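Local coordinates for DUF115 domain-containing protein (Magnetospirillum magneticum AMB-1, PDB 5MU5) that probably acts as a Maf-type glycosyltransferase that modifies flagellin and takes part in the formation of bacterial flagella, at residues A[21-26]-A[178-183]; A[127-132]-A[164-169]; A[150-155]-A[214-219]; A[190-195]-A[225-230]; A[201-206]-A[570-575]. All blocks are in the same frame, centred on the assembly; numbering follows the deposited sequence.

Contact 1: A[21-26]-A[178-183]. With EDO (1,2-ethanediol), chain I.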
# COMPACT_ATOMS: atom_id res chain seq x y z
N GLU A 21 -26.58 6.80 17.79
CA GLU A 21 -25.63 6.54 18.85
C GLU A 21 -24.29 5.98 18.34
O GLU A 21 -23.22 6.42 18.75
CB GLU A 21 -26.25 5.53 19.83
CG GLU A 21 -25.36 5.16 21.01
CD GLU A 21 -25.96 4.08 21.89
OE1 GLU A 21 -27.12 3.66 21.67
OE2 GLU A 21 -25.26 3.65 22.82
N LEU A 22 -24.35 5.01 17.44
CA LEU A 22 -23.16 4.26 17.04
C LEU A 22 -22.63 4.53 15.64
O LEU A 22 -21.54 4.08 15.32
CB LEU A 22 -23.46 2.77 17.19
CG LEU A 22 -23.69 2.38 18.66
CD1 LEU A 22 -24.63 1.18 18.79
CD2 LEU A 22 -22.36 2.12 19.34
N MET A 23 -23.40 5.23 14.80
CA MET A 23 -22.94 5.65 13.46
C MET A 23 -23.57 7.02 13.15
O MET A 23 -24.37 7.15 12.21
CB MET A 23 -23.34 4.61 12.41
CG MET A 23 -22.52 4.70 11.14
SD MET A 23 -23.10 3.58 9.85
CE MET A 23 -22.39 2.04 10.39
N PRO A 24 -23.19 8.04 13.94
CA PRO A 24 -24.01 9.27 14.03
C PRO A 24 -24.32 9.98 12.71
O PRO A 24 -25.48 10.36 12.47
CB PRO A 24 -23.23 10.18 15.00
CG PRO A 24 -22.24 9.30 15.67
CD PRO A 24 -21.97 8.12 14.76
N GLU A 25 -23.30 10.17 11.88
CA GLU A 25 -23.52 10.84 10.59
C GLU A 25 -24.54 10.10 9.75
O GLU A 25 -25.36 10.71 9.08
CB GLU A 25 -22.20 11.00 9.81
CG GLU A 25 -21.29 12.12 10.34
CD GLU A 25 -19.97 12.24 9.57
OE1 GLU A 25 -19.04 12.89 10.10
OE2 GLU A 25 -19.86 11.69 8.43
N MET A 26 -24.52 8.78 9.79
CA MET A 26 -25.48 7.99 9.03
C MET A 26 -26.87 8.13 9.67
O MET A 26 -27.89 8.25 8.98
CB MET A 26 -25.07 6.52 9.03
CG MET A 26 -25.93 5.63 8.15
SD MET A 26 -25.81 6.08 6.40
CE MET A 26 -24.09 5.71 6.06
N LEU A 178 -14.51 0.40 12.78
CA LEU A 178 -14.11 -0.19 11.52
C LEU A 178 -14.64 -1.60 11.30
O LEU A 178 -14.43 -2.15 10.24
CB LEU A 178 -12.57 -0.18 11.40
CG LEU A 178 -12.01 1.25 11.51
CD1 LEU A 178 -10.51 1.31 11.78
CD2 LEU A 178 -12.41 2.05 10.26
N ARG A 179 -15.32 -2.19 12.27
CA ARG A 179 -15.92 -3.52 12.07
C ARG A 179 -17.26 -3.53 11.30
O ARG A 179 -17.69 -4.60 10.86
CB ARG A 179 -16.10 -4.23 13.41
CG ARG A 179 -14.79 -4.65 14.03
CD ARG A 179 -15.03 -5.31 15.37
NE ARG A 179 -16.01 -6.35 15.18
CZ ARG A 179 -16.55 -7.06 16.15
NH1 ARG A 179 -16.20 -6.89 17.40
NH2 ARG A 179 -17.45 -7.96 15.83
N LEU A 180 -17.92 -2.38 11.17
CA LEU A 180 -19.14 -2.29 10.37
C LEU A 180 -19.04 -1.07 9.50
O LEU A 180 -18.85 0.04 9.99
CB LEU A 180 -20.37 -2.15 11.23
CG LEU A 180 -21.70 -2.01 10.48
CD1 LEU A 180 -22.10 -3.31 9.84
CD2 LEU A 180 -22.79 -1.56 11.44
N ASN A 181 -19.16 -1.28 8.20
CA ASN A 181 -19.09 -0.21 7.22
C ASN A 181 -20.33 -0.28 6.35
O ASN A 181 -20.72 -1.36 5.92
CB ASN A 181 -17.86 -0.40 6.34
CG ASN A 181 -16.58 -0.23 7.11
OD1 ASN A 181 -16.17 0.88 7.41
ND2 ASN A 181 -15.95 -1.34 7.48
N ILE A 182 -20.96 0.86 6.12
CA ILE A 182 -22.08 0.94 5.20
C ILE A 182 -21.65 1.92 4.14
O ILE A 182 -21.36 3.05 4.44
CB ILE A 182 -23.35 1.39 5.89
CG1 ILE A 182 -23.73 0.34 6.95
CG2 ILE A 182 -24.47 1.58 4.87
CD1 ILE A 182 -24.91 0.72 7.80
N ILE A 183 -21.62 1.47 2.90
CA ILE A 183 -21.09 2.24 1.81
C ILE A 183 -22.24 2.58 0.90
O ILE A 183 -22.83 1.71 0.29
CB ILE A 183 -20.04 1.38 1.08
CG1 ILE A 183 -18.85 1.11 2.02
CG2 ILE A 183 -19.59 2.04 -0.21
CD1 ILE A 183 -18.01 -0.10 1.63
C1 EDO I . -19.99 7.73 11.74
O1 EDO I . -20.43 9.06 11.98
C2 EDO I . -19.79 7.72 10.24
O2 EDO I . -21.10 7.81 9.63
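M23 reaches with its thioether from a break between two helices to L180 and I182, on the edge strand 180-183 of a four-stranded parallel sheet in a Rossmann-like α/β domain. It is the first residue to leave the helical conformation after helix 9-22 and the N-cap position of helix 24-32, and at this break its CB points at the strand. CG lies opposite the backbone N (chi1 -160°), which carries the chain outward from there. CG passes 3.7 Å from O2 of a 1,2-ethanediol, probably a crystallisation additive, whose O1 accepts a hydrogen bond from E25 N. One atom further, SD lies 4.0 Å from I182 CD1. A bend at chi3 (-80°) then sets the terminal methyl between two branches: M23 CE is 3.8 Å from L180 CD2, the two side chains meeting roughly at right angles, and equally close to I182 CD1. L170 of helix 166-171 also packs on M23 and L180, which places the methionine in an apolar layer beside the sheet edge. M26, one helical turn on and in touch with F154, makes a thinner contact. Its folded chain brings M26 CE to 4.3 Å from I182 CG2, and the same methyl lies 4.1 Å from the backbone oxygen of I182.

Contact 2: A[127-132]-A[164-169]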
# COMPACT_ATOMS: atom_id res chain seq x y z
N LEU A 127 -23.16 -7.01 -1.18
CA LEU A 127 -23.28 -6.09 -2.28
C LEU A 127 -24.76 -5.96 -2.44
O LEU A 127 -25.42 -6.84 -2.99
CB LEU A 127 -22.60 -6.66 -3.51
CG LEU A 127 -21.16 -6.96 -3.12
CD1 LEU A 127 -20.72 -8.29 -3.70
CD2 LEU A 127 -20.27 -5.81 -3.51
N GLY A 128 -25.28 -4.88 -1.90
CA GLY A 128 -26.71 -4.68 -1.83
C GLY A 128 -27.19 -5.05 -0.43
O GLY A 128 -26.65 -5.96 0.22
N LEU A 129 -28.19 -4.31 0.04
CA LEU A 129 -28.86 -4.59 1.29
C LEU A 129 -30.30 -4.95 0.98
O LEU A 129 -30.81 -5.96 1.46
CB LEU A 129 -28.81 -3.37 2.22
CG LEU A 129 -29.58 -3.46 3.54
CD1 LEU A 129 -28.93 -4.46 4.47
CD2 LEU A 129 -29.60 -2.10 4.19
N GLY A 130 -30.95 -4.12 0.17
CA GLY A 130 -32.37 -4.28 -0.05
C GLY A 130 -33.00 -4.02 1.31
O GLY A 130 -32.59 -3.08 1.99
N LEU A 131 -33.95 -4.87 1.70
CA LEU A 131 -34.56 -4.78 3.01
C LEU A 131 -33.85 -5.64 4.03
O LEU A 131 -34.28 -5.72 5.17
CB LEU A 131 -36.06 -5.11 2.94
CG LEU A 131 -36.87 -4.03 2.21
CD1 LEU A 131 -38.34 -4.39 2.15
CD2 LEU A 131 -36.71 -2.66 2.87
N GLY A 132 -32.75 -6.27 3.64
CA GLY A 132 -31.91 -6.98 4.59
C GLY A 132 -32.41 -8.32 5.08
O GLY A 132 -31.91 -8.84 6.07
N VAL A 164 -34.81 -4.80 9.58
CA VAL A 164 -33.61 -5.39 10.12
C VAL A 164 -33.47 -5.04 11.59
O VAL A 164 -33.86 -3.96 12.01
CB VAL A 164 -32.40 -4.84 9.37
CG1 VAL A 164 -31.10 -5.38 9.95
CG2 VAL A 164 -32.51 -5.18 7.90
N ASP A 165 -32.89 -5.95 12.37
CA ASP A 165 -32.55 -5.66 13.74
C ASP A 165 -31.12 -5.09 13.72
O ASP A 165 -30.14 -5.81 13.85
CB ASP A 165 -32.63 -6.91 14.61
CG ASP A 165 -32.62 -6.59 16.10
OD1 ASP A 165 -32.25 -5.45 16.47
OD2 ASP A 165 -32.98 -7.47 16.90
N TRP A 166 -31.02 -3.77 13.55
CA TRP A 166 -29.74 -3.11 13.39
C TRP A 166 -28.85 -2.94 14.62
O TRP A 166 -27.63 -2.80 14.49
CB TRP A 166 -29.98 -1.73 12.80
CG TRP A 166 -30.16 -1.72 11.35
CD1 TRP A 166 -31.32 -1.47 10.67
CD2 TRP A 166 -29.15 -1.94 10.38
NE1 TRP A 166 -31.08 -1.51 9.32
CE2 TRP A 166 -29.76 -1.80 9.11
CE3 TRP A 166 -27.79 -2.24 10.45
CZ2 TRP A 166 -29.04 -1.95 7.91
CZ3 TRP A 166 -27.06 -2.40 9.26
CH2 TRP A 166 -27.69 -2.25 8.01
N ARG A 167 -29.44 -2.92 15.80
CA ARG A 167 -28.67 -2.65 17.01
C ARG A 167 -27.53 -3.64 17.27
O ARG A 167 -26.44 -3.21 17.55
CB ARG A 167 -29.56 -2.50 18.26
CG ARG A 167 -28.72 -2.30 19.53
CD ARG A 167 -29.46 -1.76 20.72
NE ARG A 167 -29.68 -0.32 20.64
CZ ARG A 167 -28.79 0.61 21.01
NH1 ARG A 167 -27.59 0.29 21.48
NH2 ARG A 167 -29.11 1.89 20.90
N PRO A 168 -27.78 -4.96 17.18
CA PRO A 168 -26.68 -5.89 17.40
C PRO A 168 -25.55 -5.69 16.38
O PRO A 168 -24.39 -5.86 16.72
CB PRO A 168 -27.34 -7.25 17.23
CG PRO A 168 -28.79 -7.02 17.54
CD PRO A 168 -29.06 -5.67 16.95
N LEU A 169 -25.88 -5.29 15.15
CA LEU A 169 -24.85 -4.99 14.16
C LEU A 169 -24.07 -3.73 14.53
O LEU A 169 -22.84 -3.75 14.60
CB LEU A 169 -25.47 -4.80 12.78
CG LEU A 169 -26.04 -6.08 12.19
CD1 LEU A 169 -26.79 -5.81 10.89
CD2 LEU A 169 -24.90 -7.04 11.94
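V164 and W166 meet the loop 127-132 at two points, both without polar bonds. V164 CG2 presses on the backbone, 3.3 Å from L131 O and 3.8 Å from G132 CA. Beside it, L129 CD2 comes in at the edge of the W166 indole, in the ring plane and 3.8 Å from CZ2. V164 CG1 meanwhile lies over one face of the same indole, toward its rim, so that one valine serves both loop and ring. The loop is a G-x-G-x-G sequence between the first strand of the sheet, 123-127, and helix 134-142, the place of the glycine-rich loop in Rossmann folds. L129 to G132 form a type II' turn closed by G132 N to L129 O at 2.9 Å, with G130 at positive phi. Further out, E151 OE1 accepts from the N atoms of L129 and G130, T163 OG1 bonds to L131 O, and W166 NE1 is held by S160 OG.

Contact 3: A[150-155]-A[214-219]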
# COMPACT_ATOMS: atom_id res chain seq x y z
N VAL A 150 -22.63 -2.63 0.99
CA VAL A 150 -22.66 -1.65 -0.05
C VAL A 150 -24.11 -1.54 -0.43
O VAL A 150 -24.74 -2.54 -0.71
CB VAL A 150 -21.86 -2.13 -1.26
CG1 VAL A 150 -21.94 -1.12 -2.39
CG2 VAL A 150 -20.43 -2.39 -0.86
N GLU A 151 -24.65 -0.33 -0.40
CA GLU A 151 -26.04 -0.14 -0.80
C GLU A 151 -26.13 1.16 -1.56
O GLU A 151 -26.11 2.22 -0.95
CB GLU A 151 -26.97 -0.12 0.39
CG GLU A 151 -28.42 0.14 0.02
CD GLU A 151 -28.91 -0.74 -1.11
OE1 GLU A 151 -29.34 -1.88 -0.86
OE2 GLU A 151 -28.90 -0.27 -2.26
N PRO A 152 -26.18 1.07 -2.90
CA PRO A 152 -26.25 2.26 -3.76
C PRO A 152 -27.50 3.11 -3.57
O PRO A 152 -27.49 4.30 -3.88
CB PRO A 152 -26.28 1.66 -5.17
CG PRO A 152 -25.63 0.34 -5.02
CD PRO A 152 -26.09 -0.16 -3.70
N ASN A 153 -28.58 2.49 -3.13
CA ASN A 153 -29.85 3.19 -2.99
C ASN A 153 -30.13 3.42 -1.51
O ASN A 153 -30.44 2.49 -0.78
CB ASN A 153 -30.95 2.38 -3.67
CG ASN A 153 -32.25 3.16 -3.79
OD1 ASN A 153 -32.52 4.07 -3.02
ND2 ASN A 153 -33.06 2.80 -4.77
N PHE A 154 -29.99 4.67 -1.09
CA PHE A 154 -30.18 5.04 0.30
C PHE A 154 -31.59 4.76 0.79
O PHE A 154 -31.78 4.53 1.98
CB PHE A 154 -29.85 6.51 0.52
CG PHE A 154 -29.75 6.88 1.97
CD1 PHE A 154 -28.62 6.56 2.70
CD2 PHE A 154 -30.80 7.53 2.62
CE1 PHE A 154 -28.53 6.91 4.03
CE2 PHE A 154 -30.71 7.87 3.96
CZ PHE A 154 -29.57 7.55 4.67
N ASP A 155 -32.57 4.76 -0.11
CA ASP A 155 -33.93 4.42 0.28
C ASP A 155 -34.02 3.05 0.90
O ASP A 155 -34.75 2.85 1.87
CB ASP A 155 -34.90 4.50 -0.91
CG ASP A 155 -35.26 5.93 -1.27
OD1 ASP A 155 -34.56 6.88 -0.83
OD2 ASP A 155 -36.27 6.09 -1.99
N VAL A 214 -24.78 -10.93 -3.05
CA VAL A 214 -25.40 -9.89 -3.82
C VAL A 214 -26.87 -9.91 -3.44
O VAL A 214 -27.54 -10.92 -3.62
CB VAL A 214 -25.17 -10.13 -5.33
CG1 VAL A 214 -26.02 -9.20 -6.18
CG2 VAL A 214 -23.69 -9.97 -5.68
N ALA A 215 -27.37 -8.81 -2.89
CA ALA A 215 -28.74 -8.77 -2.34
C ALA A 215 -29.86 -8.74 -3.37
O ALA A 215 -30.93 -9.23 -3.11
CB ALA A 215 -28.90 -7.61 -1.37
N TYR A 216 -29.62 -8.12 -4.51
CA TYR A 216 -30.61 -8.04 -5.57
C TYR A 216 -29.84 -7.90 -6.86
O TYR A 216 -28.60 -7.75 -6.84
CB TYR A 216 -31.57 -6.87 -5.35
CG TYR A 216 -30.92 -5.53 -5.09
CD1 TYR A 216 -30.55 -4.69 -6.14
CD2 TYR A 216 -30.70 -5.08 -3.80
CE1 TYR A 216 -29.96 -3.46 -5.91
CE2 TYR A 216 -30.10 -3.86 -3.56
CZ TYR A 216 -29.74 -3.05 -4.62
OH TYR A 216 -29.17 -1.83 -4.39
N ASN A 217 -30.55 -7.99 -7.98
CA ASN A 217 -29.89 -7.96 -9.29
C ASN A 217 -29.55 -6.56 -9.72
O ASN A 217 -30.39 -5.66 -9.69
CB ASN A 217 -30.75 -8.62 -10.37
CG ASN A 217 -30.63 -10.13 -10.35
OD1 ASN A 217 -29.69 -10.70 -9.78
ND2 ASN A 217 -31.60 -10.79 -10.99
N SER A 218 -28.30 -6.39 -10.13
CA SER A 218 -27.79 -5.10 -10.51
C SER A 218 -26.50 -5.31 -11.25
O SER A 218 -25.60 -5.91 -10.71
CB SER A 218 -27.49 -4.26 -9.26
OG SER A 218 -26.67 -3.16 -9.60
N PRO A 219 -26.40 -4.83 -12.49
CA PRO A 219 -25.06 -4.88 -13.11
C PRO A 219 -23.95 -4.21 -12.21
O PRO A 219 -22.82 -4.71 -12.11
CB PRO A 219 -25.25 -4.09 -14.42
CG PRO A 219 -26.73 -4.03 -14.63
CD PRO A 219 -27.37 -4.05 -13.28
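E151 and Y216 form the tight part of this contact, with the phenol OH of Y216 donating a 2.7 Å hydrogen bond to E151 OE2. The bond uses the syn lone pair of that oxygen, while its anti lone pair takes N153 N at 2.9 Å, nearly straight at 165°. Carboxylate and ring lie almost in one plane, 8° apart, with OE1 at the ring edge 3.4 Å from Y216 CE2. OE1 is engaged in its turn by L129 N and G130 N, so four donors fix the rotation of this buried acid. P152 packs more loosely, its CD 3.6 Å from the phenol oxygen of Y216, and F156 meets the tyrosine ring edge-to-face. On the partly exposed side N153 stops short of Y216; its OD1 caps the helix through D155 N at 3.0 Å and also bonds a triethylene glycol, probably from the crystallisation liquor. An acid just past the end of the second strand, 146-150, beside the glycine-rich loop recalls the one at this place in many nucleotide-binding Rossmann folds; here it ties that loop to the one after strand 211-214.

Contact 4: A[190-195]-A[225-230]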
# COMPACT_ATOMS: atom_id res chain seq x y z
N GLN A 190 -15.93 4.30 -6.99
CA GLN A 190 -16.07 4.64 -5.58
C GLN A 190 -16.40 3.43 -4.75
O GLN A 190 -15.91 3.30 -3.64
CB GLN A 190 -17.17 5.68 -5.36
CG GLN A 190 -16.67 7.09 -5.42
CD GLN A 190 -15.61 7.34 -4.35
OE1 GLN A 190 -15.80 6.98 -3.19
NE2 GLN A 190 -14.49 7.92 -4.75
N ILE A 191 -17.26 2.56 -5.26
CA ILE A 191 -17.59 1.36 -4.50
C ILE A 191 -16.30 0.56 -4.24
O ILE A 191 -16.03 0.18 -3.10
CB ILE A 191 -18.62 0.48 -5.23
CG1 ILE A 191 -19.99 1.15 -5.19
CG2 ILE A 191 -18.67 -0.90 -4.59
CD1 ILE A 191 -20.99 0.58 -6.16
N ALA A 192 -15.53 0.35 -5.30
CA ALA A 192 -14.29 -0.41 -5.25
C ALA A 192 -13.32 0.19 -4.26
O ALA A 192 -12.80 -0.51 -3.43
CB ALA A 192 -13.65 -0.52 -6.63
N ARG A 193 -13.12 1.50 -4.31
CA ARG A 193 -12.22 2.17 -3.36
C ARG A 193 -12.64 2.02 -1.90
O ARG A 193 -11.79 1.85 -1.02
CB ARG A 193 -12.11 3.68 -3.66
CG ARG A 193 -11.24 4.00 -4.87
CD ARG A 193 -10.71 5.43 -4.88
NE ARG A 193 -9.49 5.48 -5.70
CZ ARG A 193 -9.45 5.59 -7.03
NH1 ARG A 193 -10.56 5.69 -7.75
NH2 ARG A 193 -8.27 5.61 -7.65
N GLN A 194 -13.94 2.11 -1.66
CA GLN A 194 -14.46 2.10 -0.29
C GLN A 194 -14.42 0.72 0.30
O GLN A 194 -14.15 0.57 1.48
CB GLN A 194 -15.89 2.57 -0.29
CG GLN A 194 -16.06 3.97 -0.81
CD GLN A 194 -15.95 4.94 0.29
OE1 GLN A 194 -14.85 5.30 0.70
NE2 GLN A 194 -17.10 5.35 0.82
N LEU A 195 -14.74 -0.29 -0.52
CA LEU A 195 -14.66 -1.68 -0.10
C LEU A 195 -13.23 -2.05 0.25
O LEU A 195 -12.98 -2.63 1.31
CB LEU A 195 -15.15 -2.62 -1.19
CG LEU A 195 -16.61 -3.03 -1.12
CD1 LEU A 195 -16.93 -3.93 -2.30
CD2 LEU A 195 -16.85 -3.71 0.23
N MET A 225 -18.70 -7.03 -7.14
CA MET A 225 -18.30 -8.31 -6.54
C MET A 225 -17.10 -8.91 -7.29
O MET A 225 -16.14 -9.36 -6.66
CB MET A 225 -19.45 -9.32 -6.54
CG MET A 225 -19.06 -10.68 -5.97
SD MET A 225 -20.48 -11.72 -5.55
CE MET A 225 -20.15 -13.24 -6.45
N SER A 226 -17.17 -8.94 -8.63
CA SER A 226 -16.05 -9.44 -9.44
C SER A 226 -14.78 -8.64 -9.16
O SER A 226 -13.71 -9.20 -9.03
CB SER A 226 -16.32 -9.33 -10.93
OG SER A 226 -17.36 -10.19 -11.27
N GLU A 227 -14.91 -7.32 -9.13
CA GLU A 227 -13.77 -6.48 -8.88
C GLU A 227 -13.22 -6.79 -7.50
O GLU A 227 -12.05 -7.00 -7.36
CB GLU A 227 -14.13 -5.01 -9.01
CG GLU A 227 -12.94 -4.08 -8.82
CD GLU A 227 -13.22 -2.65 -9.23
OE1 GLU A 227 -14.40 -2.35 -9.57
OE2 GLU A 227 -12.27 -1.82 -9.21
N PHE A 228 -14.07 -6.86 -6.49
CA PHE A 228 -13.57 -7.15 -5.16
C PHE A 228 -12.83 -8.51 -5.10
O PHE A 228 -11.77 -8.60 -4.49
CB PHE A 228 -14.69 -7.06 -4.13
CG PHE A 228 -14.23 -7.37 -2.75
CD1 PHE A 228 -13.55 -6.42 -2.01
CD2 PHE A 228 -14.47 -8.62 -2.18
CE1 PHE A 228 -13.11 -6.71 -0.74
CE2 PHE A 228 -14.04 -8.91 -0.90
CZ PHE A 228 -13.35 -7.95 -0.18
N MET A 229 -13.35 -9.53 -5.78
CA MET A 229 -12.70 -10.85 -5.83
C MET A 229 -11.30 -10.85 -6.42
O MET A 229 -10.45 -11.62 -5.99
CB MET A 229 -13.54 -11.83 -6.64
CG MET A 229 -14.84 -12.18 -5.95
SD MET A 229 -15.85 -13.30 -6.92
CE MET A 229 -15.05 -14.86 -6.48
N ARG A 230 -11.08 -10.02 -7.43
CA ARG A 230 -9.75 -9.81 -7.99
C ARG A 230 -8.89 -8.96 -7.04
O ARG A 230 -7.71 -9.25 -6.85
CB ARG A 230 -9.85 -9.16 -9.38
CG ARG A 230 -10.47 -10.08 -10.43
CD ARG A 230 -10.41 -9.50 -11.84
NE ARG A 230 -10.87 -8.12 -11.82
CZ ARG A 230 -12.12 -7.71 -12.05
NH1 ARG A 230 -13.09 -8.56 -12.36
NH2 ARG A 230 -12.39 -6.42 -11.97
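A192 meets E227, and L195 meets F228, where two α-helical segments come together with the CA atoms of A192 and F228 6.8 Å apart. Segments 190-195, of helix 188-202, and 225-230, of helix 219-235, run in broadly the same sense but clearly inclined to each other, each held by regular i to i+4 bonds such as L195 N to I191 O. So near an approach is consistent with the first helix offering only the methyl of an alanine at this point. E227 reaches over to it with an extended chain, CG turned away from the backbone N about the first bond (chi1 -177°). The carboxylate ends against the methyl, OE2 being 3.2 Å and CD 3.4 Å from A192 CB. A long, weak ion pair from R196 to E227 OE2 may steady the charge. Nearer the sheet the contact turns apolar. L195 CB lies 4.2 Å from F228 CD1, approaching the ring obliquely, and both residues also rest on V125 of strand 123-127. L195 touches L127 and I183 as well, and F228 touches L212; the pair packs between the two helices and the sheet. Helix 188-202 makes the β-α-β crossover from strand 180-183 to strand 211-214, and helix 219-235 follows the latter; the two lie side by side over one face of the parallel sheet, the layered packing of a Rossmann-like fold.

Contact 5: A[201-206]-A[570-575]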
# COMPACT_ATOMS: atom_id res chain seq x y z
N CYS A 201 -8.69 -1.26 6.43
CA CYS A 201 -8.66 -0.58 7.72
C CYS A 201 -9.15 -1.42 8.90
O CYS A 201 -8.82 -1.14 10.05
CB CYS A 201 -9.51 0.68 7.66
SG CYS A 201 -8.73 1.94 6.64
N CYS A 202 -9.95 -2.42 8.62
CA CYS A 202 -10.45 -3.28 9.66
C CYS A 202 -9.47 -4.39 9.92
O CYS A 202 -9.00 -4.53 11.04
CB CYS A 202 -11.79 -3.85 9.27
SG CYS A 202 -12.39 -5.00 10.51
N CYS A 203 -9.17 -5.20 8.91
CA CYS A 203 -8.21 -6.28 9.09
C CYS A 203 -7.84 -6.90 7.75
O CYS A 203 -8.36 -7.96 7.36
CB CYS A 203 -8.80 -7.34 9.98
SG CYS A 203 -7.50 -8.40 10.57
N PRO A 204 -6.92 -6.27 7.03
CA PRO A 204 -6.73 -6.65 5.64
C PRO A 204 -6.21 -8.08 5.44
O PRO A 204 -6.49 -8.72 4.42
CB PRO A 204 -5.67 -5.66 5.15
CG PRO A 204 -4.92 -5.30 6.37
CD PRO A 204 -5.90 -5.32 7.50
N ILE A 205 -5.48 -8.58 6.42
CA ILE A 205 -4.73 -9.79 6.18
C ILE A 205 -5.55 -11.10 6.06
O ILE A 205 -5.10 -12.01 5.39
CB ILE A 205 -3.59 -9.91 7.21
CG1 ILE A 205 -2.40 -10.60 6.54
CG2 ILE A 205 -4.06 -10.60 8.49
CD1 ILE A 205 -1.94 -9.97 5.23
N VAL A 206 -6.73 -11.17 6.68
CA VAL A 206 -7.48 -12.43 6.67
C VAL A 206 -8.68 -12.40 5.78
O VAL A 206 -9.79 -12.74 6.19
CB VAL A 206 -7.92 -12.88 8.08
CG1 VAL A 206 -6.70 -13.30 8.89
CG2 VAL A 206 -8.70 -11.80 8.82
N ARG A 570 -11.44 -13.17 17.23
CA ARG A 570 -11.02 -12.39 18.39
C ARG A 570 -9.49 -12.23 18.40
O ARG A 570 -8.99 -11.14 18.62
CB ARG A 570 -11.54 -13.02 19.68
CG ARG A 570 -11.21 -12.23 20.96
CD ARG A 570 -11.70 -10.78 20.93
NE ARG A 570 -13.13 -10.62 20.56
CZ ARG A 570 -13.75 -9.45 20.41
NH1 ARG A 570 -13.10 -8.29 20.58
NH2 ARG A 570 -15.04 -9.43 20.07
N LEU A 571 -8.78 -13.31 18.13
CA LEU A 571 -7.33 -13.28 18.05
C LEU A 571 -6.84 -12.30 17.03
O LEU A 571 -5.90 -11.55 17.30
CB LEU A 571 -6.78 -14.67 17.69
CG LEU A 571 -5.28 -14.76 17.49
CD1 LEU A 571 -4.55 -14.18 18.69
CD2 LEU A 571 -4.90 -16.20 17.26
N MET A 572 -7.47 -12.30 15.85
CA MET A 572 -7.10 -11.34 14.77
C MET A 572 -7.41 -9.92 15.14
O MET A 572 -6.62 -9.03 14.86
CB MET A 572 -7.81 -11.63 13.45
CG MET A 572 -7.13 -12.61 12.54
SD MET A 572 -5.39 -12.29 12.14
CE MET A 572 -5.29 -10.50 11.97
N LEU A 573 -8.56 -9.70 15.77
CA LEU A 573 -8.91 -8.35 16.23
C LEU A 573 -7.89 -7.85 17.22
O LEU A 573 -7.47 -6.70 17.15
CB LEU A 573 -10.30 -8.31 16.89
CG LEU A 573 -11.48 -8.40 15.92
CD1 LEU A 573 -12.78 -8.76 16.64
CD2 LEU A 573 -11.62 -7.10 15.15
N VAL A 574 -7.45 -8.71 18.12
CA VAL A 574 -6.47 -8.30 19.12
C VAL A 574 -5.11 -7.99 18.50
O VAL A 574 -4.49 -7.00 18.85
CB VAL A 574 -6.34 -9.34 20.24
CG1 VAL A 574 -5.22 -8.98 21.20
CG2 VAL A 574 -7.65 -9.43 21.01
N LEU A 575 -4.65 -8.83 17.57
CA LEU A 575 -3.36 -8.58 16.92
C LEU A 575 -3.40 -7.34 16.05
O LEU A 575 -2.44 -6.56 16.01
CB LEU A 575 -2.93 -9.77 16.05
CG LEU A 575 -2.51 -11.04 16.78
CD1 LEU A 575 -2.27 -12.16 15.76
CD2 LEU A 575 -1.28 -10.80 17.64
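At the junction between the Maf N-terminal domain and the C-terminal helical bundle, M572 of helix 568-579 is received by C203, I205 and V206 just past the end of helix 188-202. C203 is the first residue to leave that helix, and the chain beyond it curves round the methionine. Bends at chi2 (-53°) and chi3 (-38°) fold the M572 side chain back on itself, so that its methylene, sulfur and methyl each find a partner. V206 lies alongside, the two side chains running past each other in opposite directions: CG1 is 3.6 Å from M572 SD and 3.7 Å from its CG. I205 comes across at about a right angle and touches with its CG2 branch, 3.7 Å from M572 CE, while the rest of its chain leads elsewhere. All four residues are buried. F122 packs on C203 and V206 from the N-terminal side, A602 of helix 589-609 backs M572 from the bundle, and H123 NE2 bonds to C203 O. With its CB pointing at the bundle, C203 makes the shortest approach between the two segments, its SG 3.4 Å from M572 CE.

Contacts 1 to 4 all lie within the Maf N-terminal domain, round one parallel sheet ordered 180-183, 146-150, 123-127, 211-214. The centres of contacts 1 and 2 are about 12 Å apart, as are those of contacts 2 and 3, and contact 4 lies about 14 Å from contact 3. Contacts 1 and 2 are joined by the E21–R167 salt bridge, and contacts 2 and 3 by backbone bonds at the strand ends. Along the chain contact 2 falls between the two segments of contact 1, whereas contacts 3 and 4 cross. Helix 188-202 serves contact 4 and leads into contact 5, about 20 Å away, between segments 364 residues apart at their closest ends. Four contacts thus knit one α/β domain, and the fifth joins it to the helical bundle.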